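Putative glutathione S-transferase (PDB 3M1G) probably acts as a glutathione transferase of the ECM4-like, omega-related group, coupling a thioredoxin-like domain to an all-helical one. Local coordinates at residues I46-E49 against F53-P56; G84-I89 against P347-E352; F161-K166 against N175-E180; R233-G238 against E243-L248. All coordinates share one frame; numbering follows the deposited sequence.

Interaction 1: residues I46-E49 against F53-P56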
# COMPACT_ATOMS: atom_id res chain seq x y z
N ILE A 46 -20.73 0.62 44.48
CA ILE A 46 -20.85 -0.44 45.47
C ILE A 46 -19.67 -1.39 45.43
O ILE A 46 -19.38 -1.98 44.38
CB ILE A 46 -22.20 -1.23 45.32
CG1 ILE A 46 -23.40 -0.27 45.44
CG2 ILE A 46 -22.31 -2.36 46.40
CD1 ILE A 46 -23.61 0.39 46.84
N ALA A 47 -18.98 -1.53 46.55
CA ALA A 47 -17.76 -2.34 46.59
C ALA A 47 -18.10 -3.81 46.33
O ALA A 47 -19.04 -4.34 46.91
CB ALA A 47 -17.02 -2.19 48.00
N GLN A 48 -17.32 -4.43 45.45
CA GLN A 48 -17.38 -5.86 45.15
C GLN A 48 -16.21 -6.61 45.85
O GLN A 48 -15.13 -6.04 46.11
CB GLN A 48 -17.26 -6.07 43.63
CG GLN A 48 -18.30 -5.28 42.81
CD GLN A 48 -19.68 -5.57 43.29
OE1 GLN A 48 -20.37 -4.74 43.90
NE2 GLN A 48 -20.07 -6.78 43.11
N GLU A 49 -16.42 -7.91 46.09
CA GLU A 49 -15.41 -8.78 46.67
C GLU A 49 -14.08 -8.75 45.94
O GLU A 49 -13.05 -8.92 46.54
CB GLU A 49 -15.90 -10.23 46.70
CG GLU A 49 -16.98 -10.45 47.74
CD GLU A 49 -17.49 -11.91 47.76
OE1 GLU A 49 -17.31 -12.65 46.76
OE2 GLU A 49 -18.09 -12.30 48.79
N PHE A 53 -15.62 -1.70 41.92
CA PHE A 53 -16.91 -1.17 42.33
C PHE A 53 -17.89 -1.26 41.19
O PHE A 53 -17.51 -1.19 40.03
CB PHE A 53 -16.78 0.30 42.76
CG PHE A 53 -16.03 0.52 44.05
CD1 PHE A 53 -14.65 0.47 44.09
CD2 PHE A 53 -16.71 0.82 45.21
CE1 PHE A 53 -13.97 0.70 45.30
CE2 PHE A 53 -16.04 1.06 46.39
CZ PHE A 53 -14.66 0.99 46.43
N HIS A 54 -19.16 -1.44 41.52
CA HIS A 54 -20.24 -1.45 40.53
C HIS A 54 -21.11 -0.20 40.71
O HIS A 54 -21.54 0.12 41.83
CB HIS A 54 -21.09 -2.70 40.65
CG HIS A 54 -20.45 -3.93 40.09
ND1 HIS A 54 -21.04 -5.17 40.15
CD2 HIS A 54 -19.23 -4.12 39.53
CE1 HIS A 54 -20.23 -6.06 39.61
NE2 HIS A 54 -19.12 -5.45 39.23
N TRP A 55 -21.33 0.48 39.59
CA TRP A 55 -22.08 1.71 39.51
C TRP A 55 -23.45 1.38 38.85
O TRP A 55 -23.56 0.38 38.18
CB TRP A 55 -21.35 2.72 38.64
CG TRP A 55 -20.00 3.13 39.08
CD1 TRP A 55 -18.89 2.32 39.23
CD2 TRP A 55 -19.56 4.46 39.40
NE1 TRP A 55 -17.81 3.08 39.62
CE2 TRP A 55 -18.19 4.39 39.72
CE3 TRP A 55 -20.19 5.71 39.42
CZ2 TRP A 55 -17.43 5.53 40.08
CZ3 TRP A 55 -19.45 6.83 39.75
CH2 TRP A 55 -18.07 6.73 40.09
N PRO A 56 -24.45 2.24 39.05
CA PRO A 56 -25.78 2.00 38.53
C PRO A 56 -25.99 2.52 37.13
O PRO A 56 -25.56 3.63 36.82
CB PRO A 56 -26.68 2.76 39.51
CG PRO A 56 -25.84 3.90 39.94
CD PRO A 56 -24.43 3.36 40.01

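Interaction 2: residues G84-I89 against P347-E352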
# COMPACT_ATOMS: atom_id res chain seq x y z
N GLY A 84 -28.94 2.68 20.49
CA GLY A 84 -29.77 3.85 20.80
C GLY A 84 -29.52 4.36 22.20
O GLY A 84 -30.47 4.73 22.91
N LEU A 85 -28.26 4.37 22.62
CA LEU A 85 -27.86 4.91 23.89
C LEU A 85 -27.37 6.35 23.78
O LEU A 85 -26.92 6.91 24.78
CB LEU A 85 -26.81 4.02 24.57
CG LEU A 85 -27.27 2.62 24.94
CD1 LEU A 85 -26.11 1.77 25.47
CD2 LEU A 85 -28.45 2.68 25.99
N GLU A 86 -27.53 6.97 22.61
CA GLU A 86 -27.01 8.32 22.39
C GLU A 86 -27.72 9.38 23.23
O GLU A 86 -27.13 10.41 23.57
CB GLU A 86 -27.12 8.71 20.90
CG GLU A 86 -26.23 7.88 19.97
CD GLU A 86 -26.64 7.91 18.50
OE1 GLU A 86 -27.85 7.98 18.22
OE2 GLU A 86 -25.76 7.87 17.61
N ASN A 87 -29.00 9.17 23.55
CA ASN A 87 -29.71 10.13 24.34
C ASN A 87 -29.60 9.88 25.86
O ASN A 87 -30.20 10.60 26.64
CB ASN A 87 -31.19 10.12 23.91
CG ASN A 87 -31.84 8.70 24.07
OD1 ASN A 87 -31.16 7.64 24.28
ND2 ASN A 87 -33.16 8.67 23.90
N VAL A 88 -28.87 8.84 26.31
CA VAL A 88 -28.75 8.59 27.73
C VAL A 88 -27.32 8.61 28.29
O VAL A 88 -27.12 8.80 29.50
CB VAL A 88 -29.49 7.28 28.16
CG1 VAL A 88 -30.99 7.36 27.78
CG2 VAL A 88 -28.88 6.09 27.59
N ILE A 89 -26.34 8.42 27.41
CA ILE A 89 -24.92 8.57 27.70
C ILE A 89 -24.40 9.59 26.70
O ILE A 89 -24.57 9.45 25.47
CB ILE A 89 -24.16 7.25 27.50
CG1 ILE A 89 -24.69 6.16 28.43
CG2 ILE A 89 -22.62 7.43 27.65
CD1 ILE A 89 -24.19 4.70 28.04
N PRO A 347 -31.88 9.40 13.63
CA PRO A 347 -30.93 10.38 13.11
C PRO A 347 -29.75 10.63 14.07
O PRO A 347 -29.96 10.75 15.28
CB PRO A 347 -31.78 11.64 12.93
CG PRO A 347 -33.24 11.11 12.81
CD PRO A 347 -33.25 9.95 13.76
N ILE A 348 -28.54 10.72 13.55
CA ILE A 348 -27.35 10.86 14.41
C ILE A 348 -27.42 12.23 15.15
O ILE A 348 -27.84 13.21 14.57
CB ILE A 348 -26.05 10.68 13.56
CG1 ILE A 348 -24.86 10.29 14.45
CG2 ILE A 348 -25.78 11.94 12.71
CD1 ILE A 348 -23.76 9.52 13.71
N PRO A 349 -27.10 12.29 16.44
CA PRO A 349 -27.33 13.59 17.10
C PRO A 349 -26.46 14.73 16.58
O PRO A 349 -25.33 14.50 16.06
CB PRO A 349 -27.04 13.29 18.58
CG PRO A 349 -27.35 11.78 18.71
CD PRO A 349 -26.79 11.23 17.43
N ALA A 350 -26.99 15.95 16.68
CA ALA A 350 -26.33 17.14 16.18
C ALA A 350 -24.99 17.26 16.89
O ALA A 350 -24.93 17.16 18.11
CB ALA A 350 -27.20 18.43 16.42
N GLY A 351 -23.91 17.41 16.14
CA GLY A 351 -22.58 17.46 16.76
C GLY A 351 -21.86 16.11 16.76
O GLY A 351 -20.64 16.06 16.93
N GLU A 352 -22.59 15.02 16.54
CA GLU A 352 -21.94 13.71 16.56
C GLU A 352 -21.73 13.14 15.16
O GLU A 352 -21.23 12.04 15.05
CB GLU A 352 -22.73 12.68 17.40
CG GLU A 352 -23.06 13.13 18.81
CD GLU A 352 -23.59 12.00 19.71
OE1 GLU A 352 -23.59 10.80 19.33
OE2 GLU A 352 -24.00 12.34 20.83
O HOH W 1 -23.18 8.69 17.64
O HOH W 2 -26.47 12.96 21.83
O HOH W 3 -30.18 9.09 17.42

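Interaction 3: residues F161-K166 against N175-E180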
# COMPACT_ATOMS: atom_id res chain seq x y z
N PHE A 161 -22.80 -2.39 27.64
CA PHE A 161 -23.81 -1.62 26.85
C PHE A 161 -24.94 -2.57 26.36
O PHE A 161 -26.11 -2.20 26.39
CB PHE A 161 -23.22 -0.91 25.62
CG PHE A 161 -22.48 0.37 25.89
CD1 PHE A 161 -22.45 1.00 27.14
CD2 PHE A 161 -21.76 0.95 24.84
CE1 PHE A 161 -21.77 2.17 27.33
CE2 PHE A 161 -21.10 2.12 25.01
CZ PHE A 161 -21.10 2.76 26.25
N ASN A 162 -24.57 -3.74 25.86
CA ASN A 162 -25.52 -4.74 25.40
C ASN A 162 -26.37 -5.38 26.49
O ASN A 162 -27.56 -5.53 26.30
CB ASN A 162 -24.80 -5.86 24.63
CG ASN A 162 -24.42 -5.43 23.21
OD1 ASN A 162 -25.31 -5.20 22.38
ND2 ASN A 162 -23.11 -5.24 22.95
N LEU A 163 -25.76 -5.77 27.61
CA LEU A 163 -26.48 -6.59 28.59
C LEU A 163 -26.98 -5.78 29.78
O LEU A 163 -28.04 -6.05 30.28
CB LEU A 163 -25.60 -7.74 29.10
CG LEU A 163 -25.02 -8.69 28.04
CD1 LEU A 163 -24.35 -9.91 28.76
CD2 LEU A 163 -26.09 -9.11 27.03
N GLU A 164 -26.23 -4.78 30.23
CA GLU A 164 -26.62 -4.07 31.48
C GLU A 164 -27.56 -2.90 31.19
O GLU A 164 -28.39 -2.54 32.03
CB GLU A 164 -25.39 -3.53 32.19
CG GLU A 164 -24.40 -4.62 32.66
CD GLU A 164 -25.05 -5.68 33.52
OE1 GLU A 164 -25.93 -5.38 34.39
OE2 GLU A 164 -24.64 -6.85 33.33
N TRP A 165 -27.45 -2.34 29.99
CA TRP A 165 -28.19 -1.12 29.61
C TRP A 165 -29.44 -1.41 28.82
O TRP A 165 -30.05 -0.51 28.28
CB TRP A 165 -27.28 -0.16 28.81
CG TRP A 165 -26.23 0.54 29.61
CD1 TRP A 165 -24.97 0.09 29.94
CD2 TRP A 165 -26.33 1.86 30.18
NE1 TRP A 165 -24.31 1.03 30.68
CE2 TRP A 165 -25.12 2.13 30.84
CE3 TRP A 165 -27.34 2.83 30.20
CZ2 TRP A 165 -24.90 3.33 31.51
CZ3 TRP A 165 -27.12 4.01 30.86
CH2 TRP A 165 -25.91 4.25 31.52
N LYS A 166 -29.87 -2.67 28.78
CA LYS A 166 -31.00 -3.12 27.99
C LYS A 166 -32.27 -2.29 28.11
O LYS A 166 -32.98 -2.07 27.11
CB LYS A 166 -31.40 -4.55 28.43
CG LYS A 166 -31.14 -5.64 27.45
CD LYS A 166 -31.31 -7.07 28.12
CE LYS A 166 -30.48 -8.15 27.34
NZ LYS A 166 -30.22 -9.38 28.18
N ASN A 175 -30.03 -7.57 19.22
CA ASN A 175 -29.31 -8.40 20.19
C ASN A 175 -27.94 -8.76 19.59
O ASN A 175 -27.80 -9.71 18.78
CB ASN A 175 -30.15 -9.68 20.50
CG ASN A 175 -29.50 -10.58 21.54
OD1 ASN A 175 -28.35 -10.34 21.95
ND2 ASN A 175 -30.21 -11.62 21.97
N LEU A 176 -26.93 -7.98 19.97
CA LEU A 176 -25.58 -8.09 19.38
C LEU A 176 -24.72 -9.17 20.09
O LEU A 176 -23.65 -9.53 19.61
CB LEU A 176 -24.85 -6.73 19.45
CG LEU A 176 -25.53 -5.63 18.66
CD1 LEU A 176 -24.90 -4.26 18.92
CD2 LEU A 176 -25.52 -5.96 17.08
N TYR A 177 -25.19 -9.65 21.24
CA TYR A 177 -24.40 -10.60 22.04
C TYR A 177 -25.32 -11.70 22.59
O TYR A 177 -25.53 -11.81 23.81
CB TYR A 177 -23.72 -9.85 23.17
CG TYR A 177 -22.62 -10.63 23.89
CD1 TYR A 177 -21.54 -11.18 23.18
CD2 TYR A 177 -22.61 -10.77 25.27
CE1 TYR A 177 -20.51 -11.86 23.83
CE2 TYR A 177 -21.55 -11.46 25.95
CZ TYR A 177 -20.52 -12.00 25.19
OH TYR A 177 -19.46 -12.68 25.76
N PRO A 178 -25.92 -12.48 21.69
CA PRO A 178 -26.94 -13.43 22.13
C PRO A 178 -26.38 -14.63 22.89
O PRO A 178 -25.32 -15.18 22.51
CB PRO A 178 -27.55 -13.92 20.81
CG PRO A 178 -26.73 -13.39 19.75
CD PRO A 178 -25.66 -12.56 20.25
N ALA A 179 -27.10 -15.03 23.92
CA ALA A 179 -26.71 -16.09 24.84
C ALA A 179 -26.16 -17.33 24.14
O ALA A 179 -25.13 -17.86 24.54
CB ALA A 179 -27.90 -16.48 25.78
N GLU A 180 -26.81 -17.77 23.08
CA GLU A 180 -26.46 -19.04 22.43
C GLU A 180 -25.15 -18.97 21.64
O GLU A 180 -24.66 -20.01 21.19
CB GLU A 180 -27.51 -19.48 21.40
CG GLU A 180 -28.93 -18.94 21.62
CD GLU A 180 -29.11 -17.52 21.07
OE1 GLU A 180 -28.92 -17.30 19.84
OE2 GLU A 180 -29.49 -16.65 21.88
O HOH W 4 -27.72 -6.02 22.28

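Interaction 4: residues R233-G238 against E243-L248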
# COMPACT_ATOMS: atom_id res chain seq x y z
N ARG A 233 -20.07 -17.79 5.79
CA ARG A 233 -20.90 -17.12 6.77
C ARG A 233 -20.98 -15.66 6.32
O ARG A 233 -19.96 -15.09 5.93
CB ARG A 233 -20.20 -17.14 8.13
CG ARG A 233 -20.00 -18.52 8.76
CD ARG A 233 -19.06 -18.40 9.96
NE ARG A 233 -18.79 -19.70 10.59
CZ ARG A 233 -17.98 -20.62 10.08
NH1 ARG A 233 -17.32 -20.44 8.92
NH2 ARG A 233 -17.81 -21.73 10.73
N ARG A 234 -22.15 -15.05 6.42
CA ARG A 234 -22.24 -13.64 6.04
C ARG A 234 -21.40 -12.72 6.95
O ARG A 234 -20.65 -11.86 6.46
CB ARG A 234 -23.69 -13.16 6.00
CG ARG A 234 -23.75 -11.71 5.61
CD ARG A 234 -24.79 -11.39 4.70
NE ARG A 234 -24.89 -9.96 4.42
CZ ARG A 234 -26.01 -9.42 3.94
NH1 ARG A 234 -27.09 -10.19 3.76
NH2 ARG A 234 -26.09 -8.13 3.72
N TYR A 235 -21.52 -12.92 8.27
CA TYR A 235 -20.75 -12.18 9.26
C TYR A 235 -20.00 -13.21 10.11
O TYR A 235 -20.18 -14.41 9.91
CB TYR A 235 -21.69 -11.33 10.12
CG TYR A 235 -22.56 -10.40 9.29
CD1 TYR A 235 -22.03 -9.29 8.65
CD2 TYR A 235 -23.91 -10.65 9.12
CE1 TYR A 235 -22.82 -8.44 7.88
CE2 TYR A 235 -24.71 -9.82 8.35
CZ TYR A 235 -24.17 -8.71 7.76
OH TYR A 235 -24.96 -7.89 7.00
N LEU A 236 -19.20 -12.76 11.07
CA LEU A 236 -18.29 -13.68 11.79
C LEU A 236 -19.01 -14.84 12.47
O LEU A 236 -18.47 -15.95 12.50
CB LEU A 236 -17.47 -12.96 12.82
CG LEU A 236 -16.34 -12.09 12.23
CD1 LEU A 236 -15.78 -11.17 13.31
CD2 LEU A 236 -15.24 -12.97 11.57
N MSE A 237 -20.19 -14.55 13.04
CA MSE A 237 -20.96 -15.55 13.75
C MSE A 237 -22.24 -15.94 13.00
O MSE A 237 -23.23 -16.33 13.63
CB MSE A 237 -21.31 -15.05 15.15
CG MSE A 237 -20.14 -14.51 15.96
SE MSE A 237 -18.68 -15.81 16.15
CE MSE A 237 -19.64 -17.17 16.99
N GLY A 238 -22.25 -15.82 11.69
CA GLY A 238 -23.37 -16.34 10.90
C GLY A 238 -24.20 -15.27 10.20
O GLY A 238 -23.66 -14.37 9.59
N GLU A 243 -21.34 -8.52 18.29
CA GLU A 243 -20.18 -7.94 18.93
C GLU A 243 -18.84 -8.27 18.25
O GLU A 243 -17.96 -7.41 18.21
CB GLU A 243 -20.13 -8.44 20.39
CG GLU A 243 -18.90 -8.09 21.21
CD GLU A 243 -18.93 -6.68 21.85
OE1 GLU A 243 -19.99 -6.03 21.84
OE2 GLU A 243 -17.87 -6.26 22.40
N ALA A 244 -18.66 -9.52 17.82
CA ALA A 244 -17.45 -9.93 17.09
C ALA A 244 -17.13 -9.06 15.87
O ALA A 244 -15.97 -8.67 15.66
CB ALA A 244 -17.54 -11.44 16.69
N ASP A 245 -18.15 -8.70 15.10
CA ASP A 245 -17.98 -7.84 13.92
C ASP A 245 -17.63 -6.41 14.33
O ASP A 245 -16.80 -5.73 13.70
CB ASP A 245 -19.26 -7.88 13.07
CG ASP A 245 -19.67 -9.28 12.70
OD1 ASP A 245 -18.91 -9.96 11.97
OD2 ASP A 245 -20.79 -9.70 13.13
N ILE A 246 -18.20 -5.95 15.45
CA ILE A 246 -17.91 -4.64 15.96
C ILE A 246 -16.45 -4.52 16.45
O ILE A 246 -15.89 -3.42 16.43
CB ILE A 246 -18.94 -4.30 17.02
CG1 ILE A 246 -20.32 -4.14 16.31
CG2 ILE A 246 -18.55 -3.06 17.81
CD1 ILE A 246 -21.47 -4.37 17.16
N ARG A 247 -15.86 -5.63 16.89
CA ARG A 247 -14.47 -5.67 17.28
C ARG A 247 -13.52 -5.85 16.07
O ARG A 247 -12.39 -5.39 16.12
CB ARG A 247 -14.22 -6.77 18.28
CG ARG A 247 -14.92 -6.48 19.58
CD ARG A 247 -14.52 -7.45 20.65
NE ARG A 247 -15.38 -7.33 21.82
CZ ARG A 247 -15.18 -7.93 22.99
NH1 ARG A 247 -16.05 -7.74 23.97
NH2 ARG A 247 -14.12 -8.71 23.19
N LEU A 248 -13.98 -6.43 14.98
CA LEU A 248 -13.12 -6.60 13.80
C LEU A 248 -13.14 -5.35 12.87
O LEU A 248 -12.09 -4.90 12.41
CB LEU A 248 -13.50 -7.87 13.04
CG LEU A 248 -12.77 -8.13 11.71
CD1 LEU A 248 -11.25 -8.19 11.92
CD2 LEU A 248 -13.31 -9.40 11.05
O HOH W 5 -21.66 -12.02 13.51

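Interaction 1: residues I46-E49 against F53-P56
Ile46 and His54 face each other as an antiparallel hydrogen-bonded pair, and each main chain gives one N-H and one carbonyl to the other. Ile46 N donates to His54 O at 2.8 Å, while His54 N returns a bond to Ile46 O at 2.9 Å; both are nearly straight, at 166°. Ile46 O also takes a CA-H...O contact from Phe53 CA at 3.3 Å. In the next, non-hydrogen-bonded pair, the phenyl ring lies beside Ala47, with Phe53 CE2 3.8 Å from Ala47 CB, on the sheet face that these two residues share. The other face carries a stack: Gln48, bent at its second torsion (chi2 -54°), sets CG 3.5 Å from the centroid of the His54 ring, almost on the ring normal, in a CH-pi contact. Beyond CG the terminal amide lies nearly parallel to the imidazole, 7° apart. His54 ND1 is satisfied by a bound glycerol, probably from the crystallisation liquor. Asp33 serves strand 53-56 itself, OD1 receiving Phe53 N and OD2 receiving Trp55 NE1. Strand 53-56 is the middle of a small three-stranded sheet, with hairpin partner 46-47 antiparallel along one edge and strand 34-36 parallel along the other.

Interaction 2: residues G84-I89 against P347-E352
Glu86 OE2 is gripped from two directions: a water donates to it at 2.7 Å, and Arg81 NH1, from the preceding helix 71-83, forms a salt bridge with it. The same water donates its other hydrogen to Glu352 OE1, also at 2.7 Å, and so joins two carboxylates that stand 4.0 Å apart between Glu86 OE2 and Glu352 OE1, their planes almost perpendicular at 86°. Such a pair of like charges would be costly alone; Arg80, in a salt bridge with Glu352 OE1, and Arg81 probably offset it. A second water links Glu86 O to Glu352 OE2, and a third, at 2.7 Å from Glu86 OE1, reaches Pro347 O. Helix 71-83 is the connecting helix of the beta-alpha-beta crossover between the parallel strands 62-66 and 90-93 of the thioredoxin-like domain. It ends in a Schellman motif at Gly84, and the loop beyond it presents Glu86 to the C-terminal tail. The tail is itself shaped by a type II turn from Pro349 to Glu352, closed by Glu352 N to Pro349 O, with Gly351 taking the positive phi. This turn brings Glu352 round beside the proline. Extended beyond CG (chi2 161°), Glu86 carries its carboxylate to the proline and the waters. The direct touch is van der Waals contact, the two side chains crossing at about a right angle: Glu86 CD lies 3.5 Å from Pro349 CD, and Glu86 CB 3.8 Å from Pro349 CG. Ile348 CG1 adds a looser approach to Glu86 OE2.

Interaction 3: residues F161-K166 against N175-E180
Asn162 and Leu176 meet through both polar and apolar atoms. On the polar side no direct hydrogen bond joins the two segments; instead one water donates to Asn162 OD1 and accepts from Leu176 N at 3.1 Å, tying helix residue Asn162 to the backbone that returns beside it. Asn162 ND2 has a weak bond to Thr158 O one turn back, which may help to hold the amide's rotation. Within 175-180, Asn175 OD1 receives Tyr177 N at 3.3 Å and 139°, a weak Asx turn that bends the chain. Van der Waals contact supplies the rest. Asn162 OD1 also lies 3.3 Å from Leu176 CB, the two side chains crossing at about a right angle. Leu163 CD1 comes to the edge of the Tyr177 ring, near its plane, 4.0 Å from CD2. Tyr177 reaches it because CG is anti to its backbone N (chi1 -166°). Leu176 also packs on Leu82 of helix 71-83 and on Ile246 of helix 243-253. The arrangement is that of the interdomain linker of the glutathione S-transferase fold, in which the last helix of the thioredoxin-like domain, here 154-163, hands over to the first of the helical domain, here 182-197.

Interaction 4: residues R233-G238 against E243-L248
Leu236 and Asp245 slide past each other in opposite directions. The carboxylate thereby reaches the turn: Asp245 OD1 accepts Leu236 N at 3.0 Å along a straight path of 169°, using its syn lone pair, and the same oxygen is bonded by Tyr279 OH. Asp245 OD2 lies 3.5 Å from Tyr235 CB and receives a bond from a water that in turn accepts from Met237 N at 3.0 Å. With Thr242 N as a further donor to OD2, each oxygen of this buried carboxylate has two polar partners, which would probably favour its charged form. Thr242 and Asp245 stand at the start of helix 243-253 as the S/T-x-x-D sequence of the N-capping box familiar from the helical domain of glutathione S-transferases; the bond from Thr242 N to Asp245 supplies its aspartate half. Facing it, the type I turn from Tyr235 to Gly238 offers successive amides to one carboxylate, Leu236 N directly and Met237 N through the water. Leu236, its CG anti to the carbonyl carbon (chi1 -73°), brings CD1 against the helix, 3.4 Å from Ala244 O and 3.8 Å from Ala244 CB. The side chain of Leu248 crosses it at about a right angle, CD2 of Leu248 coming within 3.8 Å of CD1 of Leu236. Met237, a selenomethionine, lays CG against Ala244 CB at 4.1 Å before its bent chain leads away. On another side of the helix, Arg247 holds Glu243 side-on, NE and NH1 both meeting OE2.

In the fold
The four contacts run from surface to core. Interactions 1 and 2 lie at the surface but differ in chemistry: the first is a hairpin joined by direct backbone bonds, the second a meeting of loop and C-terminal tail, far apart in sequence and bridged by waters between acidic groups. Interaction 3 is partly buried and combines a water bridge with loose apolar touches, whereas interaction 4 is buried and centres on a carboxylate amid aliphatic packing. Interactions 2 and 3 share an apolar seam, Leu85 and Ile89 packing on Phe161 and Trp165. Interactions 3 and 4 meet where Leu176 O probably accepts Glu243 N; interaction 1 touches none of the others.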